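Local atomic coordinates of Boca/mesd chaperone for ywtd beta-propeller-egf protein 1 (Caenorhabditis elegans, PDB entry 3OFG), a protein that probably acts as an endoplasmic reticulum chaperone for the maturation of YWTD beta-propeller-EGF modules in LDL-receptor-type proteins, this chain being its structured domain. Residues Asp27-Thr32 and Val52-Asp57; Ser41-Asn46 and Phe71-Phe76; Gln37-Gln42 and Leu78-Val83. One frame throughout, in Å; residues are numbered along the deposited sequence.

Contact 1 of 3, residues Asp27-Thr32 and Val52-Asp57; sequences DIRPFT and VFVIDD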
# COMPACT_ATOMS: atom_id res chain seq x y z
N ASP A 27 12.74 -5.58 13.34
CA ASP A 27 11.78 -6.67 13.50
C ASP A 27 10.95 -6.43 14.77
O ASP A 27 11.11 -7.08 15.81
CB ASP A 27 12.45 -8.07 13.51
CG ASP A 27 13.38 -8.29 14.68
OD1 ASP A 27 14.19 -7.39 14.98
OD2 ASP A 27 13.32 -9.38 15.31
N ILE A 28 10.07 -5.45 14.66
CA ILE A 28 9.24 -5.00 15.78
C ILE A 28 7.76 -5.09 15.39
O ILE A 28 6.95 -4.25 15.77
CB ILE A 28 9.60 -3.57 16.22
CG1 ILE A 28 9.56 -2.57 15.06
CG2 ILE A 28 10.98 -3.57 16.88
CD1 ILE A 28 9.60 -1.10 15.51
N ARG A 29 7.38 -6.15 14.70
CA ARG A 29 6.00 -6.25 14.22
C ARG A 29 4.94 -6.14 15.31
O ARG A 29 3.92 -5.48 15.10
CB ARG A 29 5.76 -7.51 13.38
CG ARG A 29 4.43 -7.43 12.62
CD ARG A 29 4.28 -8.54 11.61
NE ARG A 29 5.01 -8.26 10.39
CZ ARG A 29 4.46 -7.83 9.25
NH1 ARG A 29 3.15 -7.62 9.16
NH2 ARG A 29 5.23 -7.62 8.20
N PRO A 30 5.11 -6.80 16.46
CA PRO A 30 4.05 -6.65 17.48
C PRO A 30 3.83 -5.18 17.89
O PRO A 30 2.73 -4.72 18.11
CB PRO A 30 4.56 -7.46 18.68
CG PRO A 30 5.61 -8.39 18.12
CD PRO A 30 6.16 -7.75 16.86
N PHE A 31 4.92 -4.44 17.99
CA PHE A 31 4.91 -3.04 18.40
C PHE A 31 4.28 -2.19 17.29
O PHE A 31 3.42 -1.34 17.56
CB PHE A 31 6.36 -2.66 18.69
CG PHE A 31 6.56 -1.31 19.30
CD1 PHE A 31 6.48 -1.13 20.67
CD2 PHE A 31 6.95 -0.24 18.53
CE1 PHE A 31 6.72 0.11 21.24
CE2 PHE A 31 7.19 1.01 19.11
CZ PHE A 31 7.09 1.16 20.46
N THR A 32 4.64 -2.45 16.05
CA THR A 32 4.02 -1.74 14.93
C THR A 32 2.54 -2.03 14.84
O THR A 32 1.74 -1.11 14.66
CB THR A 32 4.70 -2.18 13.65
OG1 THR A 32 6.08 -1.81 13.78
CG2 THR A 32 4.11 -1.53 12.40
N VAL A 52 -5.70 0.26 7.69
CA VAL A 52 -4.29 -0.00 7.92
C VAL A 52 -3.85 -1.33 7.32
O VAL A 52 -4.52 -2.35 7.48
CB VAL A 52 -4.00 -0.11 9.43
CG1 VAL A 52 -2.53 -0.36 9.70
CG2 VAL A 52 -4.45 1.16 10.15
N PHE A 53 -2.71 -1.31 6.66
CA PHE A 53 -2.05 -2.52 6.19
C PHE A 53 -0.62 -2.48 6.72
O PHE A 53 0.14 -1.61 6.35
CB PHE A 53 -2.03 -2.60 4.65
CG PHE A 53 -3.40 -2.55 4.01
CD1 PHE A 53 -4.11 -3.70 3.78
CD2 PHE A 53 -3.95 -1.34 3.67
CE1 PHE A 53 -5.38 -3.63 3.19
CE2 PHE A 53 -5.20 -1.28 3.09
CZ PHE A 53 -5.90 -2.43 2.85
N VAL A 54 -0.23 -3.44 7.55
CA VAL A 54 1.14 -3.54 8.03
C VAL A 54 1.91 -4.30 6.97
O VAL A 54 1.69 -5.50 6.75
CB VAL A 54 1.18 -4.21 9.42
CG1 VAL A 54 2.63 -4.36 9.89
CG2 VAL A 54 0.36 -3.37 10.41
N ILE A 55 2.78 -3.61 6.25
CA ILE A 55 3.45 -4.18 5.08
C ILE A 55 4.89 -4.57 5.35
O ILE A 55 5.51 -5.26 4.54
CB ILE A 55 3.39 -3.21 3.87
CG1 ILE A 55 4.04 -1.85 4.20
CG2 ILE A 55 1.95 -3.04 3.41
CD1 ILE A 55 4.34 -1.03 2.95
N ASP A 56 5.46 -4.14 6.47
CA ASP A 56 6.78 -4.58 6.93
C ASP A 56 6.71 -4.64 8.44
O ASP A 56 5.76 -4.12 9.05
CB ASP A 56 7.88 -3.59 6.54
CG ASP A 56 8.13 -3.56 5.07
OD1 ASP A 56 8.75 -4.52 4.54
OD2 ASP A 56 7.73 -2.57 4.44
N ASP A 57 7.71 -5.23 9.07
CA ASP A 57 7.69 -5.35 10.53
C ASP A 57 7.71 -3.99 11.21
O ASP A 57 7.29 -3.86 12.36
CB ASP A 57 8.89 -6.14 11.05
CG ASP A 57 8.87 -7.59 10.63
OD1 ASP A 57 7.79 -8.13 10.29
OD2 ASP A 57 9.96 -8.20 10.70
O HOH W 1 3.68 -8.09 5.19

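Contact 2 of 3, residues Ser41-Asn46 and Phe71-Phe76; sequences SQLYNN and FEAKKF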
# COMPACT_ATOMS: atom_id res chain seq x y z
N SER A 41 -7.21 4.42 15.84
CA SER A 41 -8.33 4.76 16.74
C SER A 41 -8.36 6.24 17.08
O SER A 41 -9.43 6.89 17.03
CB SER A 41 -8.24 3.97 18.04
OG SER A 41 -8.46 2.58 17.81
N GLN A 42 -7.22 6.82 17.40
CA GLN A 42 -7.14 8.23 17.71
C GLN A 42 -7.54 9.08 16.51
O GLN A 42 -8.31 10.07 16.65
CB GLN A 42 -5.73 8.60 18.18
CG GLN A 42 -5.37 7.98 19.50
CD GLN A 42 -3.96 8.37 19.88
OE1 GLN A 42 -3.00 7.79 19.40
NE2 GLN A 42 -3.83 9.45 20.63
N LEU A 43 -7.13 8.70 15.31
CA LEU A 43 -7.51 9.41 14.10
C LEU A 43 -9.00 9.25 13.84
O LEU A 43 -9.65 10.22 13.42
CB LEU A 43 -6.65 8.97 12.92
CG LEU A 43 -5.27 9.64 12.95
CD1 LEU A 43 -4.28 8.87 12.10
CD2 LEU A 43 -5.34 11.08 12.47
N TYR A 44 -9.56 8.07 14.07
CA TYR A 44 -10.98 7.85 13.92
C TYR A 44 -11.72 8.85 14.82
O TYR A 44 -12.73 9.47 14.41
CB TYR A 44 -11.37 6.41 14.30
CG TYR A 44 -12.86 6.20 14.17
CD1 TYR A 44 -13.73 6.59 15.19
CD2 TYR A 44 -13.41 5.71 12.99
CE1 TYR A 44 -15.10 6.46 15.06
CE2 TYR A 44 -14.79 5.57 12.86
CZ TYR A 44 -15.59 5.96 13.89
OH TYR A 44 -16.98 5.82 13.72
N ASN A 45 -11.25 9.03 16.05
CA ASN A 45 -11.92 9.92 16.98
C ASN A 45 -11.77 11.40 16.61
O ASN A 45 -12.54 12.24 17.08
CB ASN A 45 -11.46 9.63 18.40
CG ASN A 45 -11.82 8.24 18.84
OD1 ASN A 45 -12.82 7.69 18.39
ND2 ASN A 45 -11.03 7.64 19.68
N ASN A 46 -10.83 11.71 15.72
CA ASN A 46 -10.65 13.03 15.12
C ASN A 46 -11.34 13.09 13.75
O ASN A 46 -11.12 14.03 12.98
CB ASN A 46 -9.16 13.35 14.93
CG ASN A 46 -8.44 13.54 16.21
OD1 ASN A 46 -9.06 13.65 17.27
ND2 ASN A 46 -7.11 13.58 16.15
N PHE A 71 -3.10 15.21 5.06
CA PHE A 71 -2.22 16.11 5.75
C PHE A 71 -2.52 16.21 7.23
O PHE A 71 -1.61 16.30 8.02
CB PHE A 71 -2.23 17.46 5.03
CG PHE A 71 -1.59 17.36 3.68
CD1 PHE A 71 -0.22 17.37 3.57
CD2 PHE A 71 -2.35 17.13 2.56
CE1 PHE A 71 0.38 17.21 2.35
CE2 PHE A 71 -1.75 16.98 1.32
CZ PHE A 71 -0.39 17.00 1.23
N GLU A 72 -3.79 16.19 7.60
CA GLU A 72 -4.17 16.17 9.01
C GLU A 72 -3.59 14.91 9.65
O GLU A 72 -3.07 14.97 10.76
CB GLU A 72 -5.71 16.16 9.13
CG GLU A 72 -6.24 16.02 10.55
CD GLU A 72 -7.77 15.99 10.62
OE1 GLU A 72 -8.44 16.13 9.57
OE2 GLU A 72 -8.30 15.79 11.74
N ALA A 73 -3.65 13.79 8.96
CA ALA A 73 -3.15 12.54 9.52
C ALA A 73 -1.64 12.56 9.64
O ALA A 73 -1.11 12.11 10.64
CB ALA A 73 -3.59 11.34 8.71
N LYS A 74 -0.93 13.08 8.63
CA LYS A 74 0.52 13.16 8.71
C LYS A 74 0.94 14.05 9.88
O LYS A 74 1.85 13.73 10.61
CB LYS A 74 1.10 13.66 7.37
CG LYS A 74 2.58 13.92 7.41
CD LYS A 74 3.15 14.19 6.02
CE LYS A 74 4.62 14.51 6.13
NZ LYS A 74 5.22 14.82 4.80
N LYS A 75 0.28 15.19 10.03
CA LYS A 75 0.59 16.12 11.11
C LYS A 75 0.42 15.43 12.46
O LYS A 75 1.28 15.53 13.33
CB LYS A 75 -0.30 17.36 11.00
CG LYS A 75 -0.24 18.30 12.19
CD LYS A 75 -1.16 19.50 11.97
N PHE A 76 -0.69 14.73 12.65
CA PHE A 76 -0.93 13.99 13.89
C PHE A 76 0.17 12.95 14.14
O PHE A 76 0.72 12.83 15.23
CB PHE A 76 -2.29 13.29 13.83
CG PHE A 76 -2.51 12.32 14.96
CD1 PHE A 76 -3.00 12.76 16.18
CD2 PHE A 76 -2.19 10.97 14.83
CE1 PHE A 76 -3.20 11.87 17.23
CE2 PHE A 76 -2.37 10.07 15.90
CZ PHE A 76 -2.87 10.54 17.10
O HOH W 2 -6.29 14.87 13.46
O HOH W 3 -10.96 16.01 10.98

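Contact 3 of 3, residues Gln37-Gln42 and Leu78-Val83; sequences QIWQSQ and LKQEFV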
# COMPACT_ATOMS: atom_id res chain seq x y z
N GLN A 37 -2.63 0.50 15.26
CA GLN A 37 -4.04 0.41 15.54
C GLN A 37 -4.48 1.49 16.52
O GLN A 37 -5.56 2.04 16.37
CB GLN A 37 -4.45 -0.95 16.06
CG GLN A 37 -5.95 -1.04 16.06
CD GLN A 37 -6.52 -2.42 16.12
OE1 GLN A 37 -6.20 -3.30 15.30
NE2 GLN A 37 -7.45 -2.61 17.04
N ILE A 38 -3.65 1.81 17.49
CA ILE A 38 -3.95 2.90 18.42
C ILE A 38 -4.04 4.22 17.67
O ILE A 38 -5.00 5.01 17.87
CB ILE A 38 -2.93 2.97 19.58
CG1 ILE A 38 -3.12 1.76 20.50
CG2 ILE A 38 -3.06 4.27 20.36
CD1 ILE A 38 -1.94 1.53 21.43
N TRP A 39 -3.07 4.52 16.81
CA TRP A 39 -3.13 5.75 16.02
C TRP A 39 -4.38 5.77 15.15
O TRP A 39 -5.01 6.81 15.01
CB TRP A 39 -1.87 5.98 15.21
CG TRP A 39 -0.65 6.05 16.06
CD1 TRP A 39 -0.55 6.58 17.31
CD2 TRP A 39 0.66 5.55 15.73
NE1 TRP A 39 0.74 6.44 17.78
CE2 TRP A 39 1.48 5.81 16.83
CE3 TRP A 39 1.19 4.91 14.61
CZ2 TRP A 39 2.83 5.45 16.83
CZ3 TRP A 39 2.52 4.54 14.63
CH2 TRP A 39 3.31 4.80 15.74
N GLN A 40 -4.73 4.64 14.56
CA GLN A 40 -5.95 4.55 13.76
C GLN A 40 -7.15 4.92 14.62
O GLN A 40 -8.05 5.66 14.17
CB GLN A 40 -6.10 3.15 13.19
CG GLN A 40 -7.41 2.93 12.44
CD GLN A 40 -7.60 1.49 12.07
OE1 GLN A 40 -7.28 0.58 12.85
NE2 GLN A 40 -8.16 1.25 10.89
N SER A 41 -7.21 4.42 15.84
CA SER A 41 -8.33 4.76 16.74
C SER A 41 -8.36 6.24 17.08
O SER A 41 -9.43 6.89 17.03
CB SER A 41 -8.24 3.97 18.04
OG SER A 41 -8.46 2.58 17.81
N GLN A 42 -7.22 6.82 17.40
CA GLN A 42 -7.14 8.23 17.71
C GLN A 42 -7.54 9.08 16.51
O GLN A 42 -8.31 10.07 16.65
CB GLN A 42 -5.73 8.60 18.18
CG GLN A 42 -5.37 7.98 19.50
CD GLN A 42 -3.96 8.37 19.88
OE1 GLN A 42 -3.00 7.79 19.40
NE2 GLN A 42 -3.83 9.45 20.63
N LEU A 78 3.21 12.70 13.06
CA LEU A 78 4.54 13.21 13.32
C LEU A 78 4.67 13.77 14.74
O LEU A 78 5.78 14.05 15.18
CB LEU A 78 4.96 14.21 12.25
CG LEU A 78 5.27 13.56 10.90
CD1 LEU A 78 5.49 14.65 9.87
CD2 LEU A 78 6.48 12.66 10.98
N LYS A 79 3.56 13.91 15.46
CA LYS A 79 3.60 14.26 16.89
C LYS A 79 3.76 13.04 17.81
O LYS A 79 3.91 13.18 19.02
CB LYS A 79 2.31 14.98 17.30
CG LYS A 79 2.16 16.38 16.75
CD LYS A 79 0.80 16.96 17.08
CE LYS A 79 0.71 18.42 16.64
NZ LYS A 79 -0.65 18.98 16.79
N GLN A 80 3.72 11.84 17.26
CA GLN A 80 3.73 10.64 18.09
C GLN A 80 5.14 10.09 18.28
O GLN A 80 5.95 10.08 17.36
CB GLN A 80 2.82 9.56 17.46
CG GLN A 80 1.41 10.03 17.11
CD GLN A 80 0.73 10.77 18.23
OE1 GLN A 80 0.67 10.27 19.36
NE2 GLN A 80 0.24 11.95 17.94
N GLU A 81 5.40 9.63 19.50
CA GLU A 81 6.74 9.21 19.88
C GLU A 81 7.34 8.11 19.00
O GLU A 81 8.54 8.10 18.73
CB GLU A 81 6.76 8.77 21.33
CG GLU A 81 8.16 8.48 21.84
CD GLU A 81 8.17 7.82 23.21
OE1 GLU A 81 7.16 7.88 23.94
OE2 GLU A 81 9.20 7.24 23.54
N PHE A 82 6.51 7.16 18.58
CA PHE A 82 7.02 5.96 17.92
C PHE A 82 6.99 6.02 16.40
O PHE A 82 7.29 5.03 15.72
CB PHE A 82 6.24 4.74 18.42
CG PHE A 82 6.30 4.57 19.91
CD1 PHE A 82 7.44 4.89 20.62
CD2 PHE A 82 5.21 4.08 20.61
CE1 PHE A 82 7.51 4.73 21.98
CE2 PHE A 82 5.27 3.93 21.99
CZ PHE A 82 6.43 4.26 22.66
N VAL A 83 6.65 7.18 15.85
CA VAL A 83 6.63 7.40 14.40
C VAL A 83 7.97 7.92 13.96
O VAL A 83 8.45 8.93 14.47
CB VAL A 83 5.51 8.40 14.02
CG1 VAL A 83 5.67 8.87 12.59
CG2 VAL A 83 4.14 7.74 14.20
O HOH W 4 1.37 7.63 20.42
O HOH W 5 -1.46 11.02 21.32

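Contact 1 of 3, residues Asp27-Thr32 and Val52-Asp57
R29, in the first turn of helix 29-45, curls round one carboxylate oxygen of D57, the residue just past strand 50-56. Its CB lies 3.7 Å from D57 OD1, and CG and CD stay close to the same oxygen. The chain then turns about the CG-CD bond (chi3 -80°), which brings NE back onto D57 OD1 at 2.8 Å. This is a salt bridge with a nearly straight N-H (163°), OD1 being met almost along its C-O axis and close to the guanidinium plane. The two flat groups nevertheless stand 90° apart, and both bonds of the pair fall on OD1, the one from NH2 being weak, at 3.3 Å. Further out, NH1 passes V54 CG1 at 3.4 Å, while D56 O lies 3.6 Å above the guanidinium plane, toward its rim. A water weakly joins NH2 to I55 O, and E33 makes a long, weak ion pair with NH1.

Three residues on, in the same first turn, T32 grips the D57 backbone: T32 OG1 donates to D57 O at 2.8 Å, tilted from the carbonyl plane, and T32 CG2 leans on V54 CG1. I55 and D56 form a classic beta bulge opposite R59, and D56 has salt bridges to R59 of its own chain and R59 of the second subunit.

Two kinds of bond thus converge on D57, a charged one on its side chain and a neutral one on its carbonyl, tying the strand end to the start of the helix; the concentration of R29 on OD1 would probably polarise the carboxylate toward that oxygen.

Contact 2 of 3, residues Ser41-Asn46 and Phe71-Phe76
L43 and F76 meet between the two helices of a ferredoxin-like fold, whose beta-alpha-beta-beta-alpha-beta order places both helices against one antiparallel sheet. The short segments 41-45 and 71-76 run at 131° to each other, with their axes 11.2 Å apart at closest approach, so side chains rather than backbones fill the interface. L43 CG is 3.8 Å from F76 CD2, and both leucine methyls crowd that same ring atom; L43 CD2 also reaches F76 CB and CG and, at 4.2 Å, A73 CB. F76 puts its ring there because CG is anti to the backbone N (chi1 170°), carrying it off helix 70-78 toward the other helix.

The far end of the ring is met by Q42. Its amide stands 83° to the ring plane, with OE1 3.6 Å from F76 CZ; CB of Q42 touches the same carbon, so F76 CZ is met by both ends of the side chain, the amide lying at the ring edge. N46 ND2 approaches F76 CD1 obliquely, from the same side of the ring plane as L43.

Beyond this apolar centre the contact turns polar and watery. E72, its chain extended beyond CG, reaches toward the end of helix 29-45 without bonding N46 directly. One water donates to E72 OE2 at 2.8 Å and accepts a weak bond from N46 ND2.

The next shell backs the first: L43 packs on F62 and A73 on F64, both from strand 59-64, and the F76 carbonyl, at the backbone, accepts a hydrogen bond from Q80 NE2. Beside the first water, a second sits 2.8 Å from N46 O and the same distance from E72 OE2.

Contact 3 of 3, residues Gln37-Gln42 and Leu78-Val83
W39 and Q80 mark the nearest approach of the two backbones, with CA atoms 8.7 Å apart. On one side is a regular stretch of helix 29-45; on the other the chain folds through a type I beta turn from Q80 to V83, closed by a weak V83 N to Q80 O bond of 3.3 Å. The indole of W39 spans the gap. V83 CG2 sits over its six-membered ring, 3.7 Å from the centroid and 22° off the normal, in a CH-pi contact. Over the same face, Q80 CG lies 4.1 Å from the centroid of the five-membered ring, a second CH-pi contact. F82 CB meets the indole edge instead, 3.8 Å from W39 CZ2, while the F82 ring leads away to stack edge-to-face with W35.

In this ferredoxin-like fold the turn leads from helix 70-78 into edge strand 83-89, and the indole wedges under it. A water accepts from W39 NE1 at 3.0 Å and donates to Q80 OE1 at 2.9 Å. Replacing W39 by an alanine takes away the surface under V83 CG2 and Q80 CG and would probably open a gap beneath the turn and leave this water without its indole donor.

The bend at chi2 (-48°) turns the Q80 amide toward the end of helix 70-78, where NE2 bonds F76 O. A second water donates to Q80 OE1 and accepts from Q42 NE2, 2.9 Å away.

All three contacts draw on helix 29-45, from its start (contact 1) through its middle (contact 3) to its C-terminal end (contact 2). Their partners follow later in the chain as strand 50-56, helix 70-78 and the loop into strand 83-89. Contacts 2 and 3 have centres 8 Å apart, share S41 and Q42, and touch through F76 and W39. Contact 1 is 13 Å from contact 3, centre to centre, meeting it through F31 on F82 and V52 on Q40, and 19 Å from contact 2, across the chain's centre. One helix is thereby pinned to the second helix and to the two outermost strands of the chain's own sheet; the second subunit adjoins the strand of contact 1.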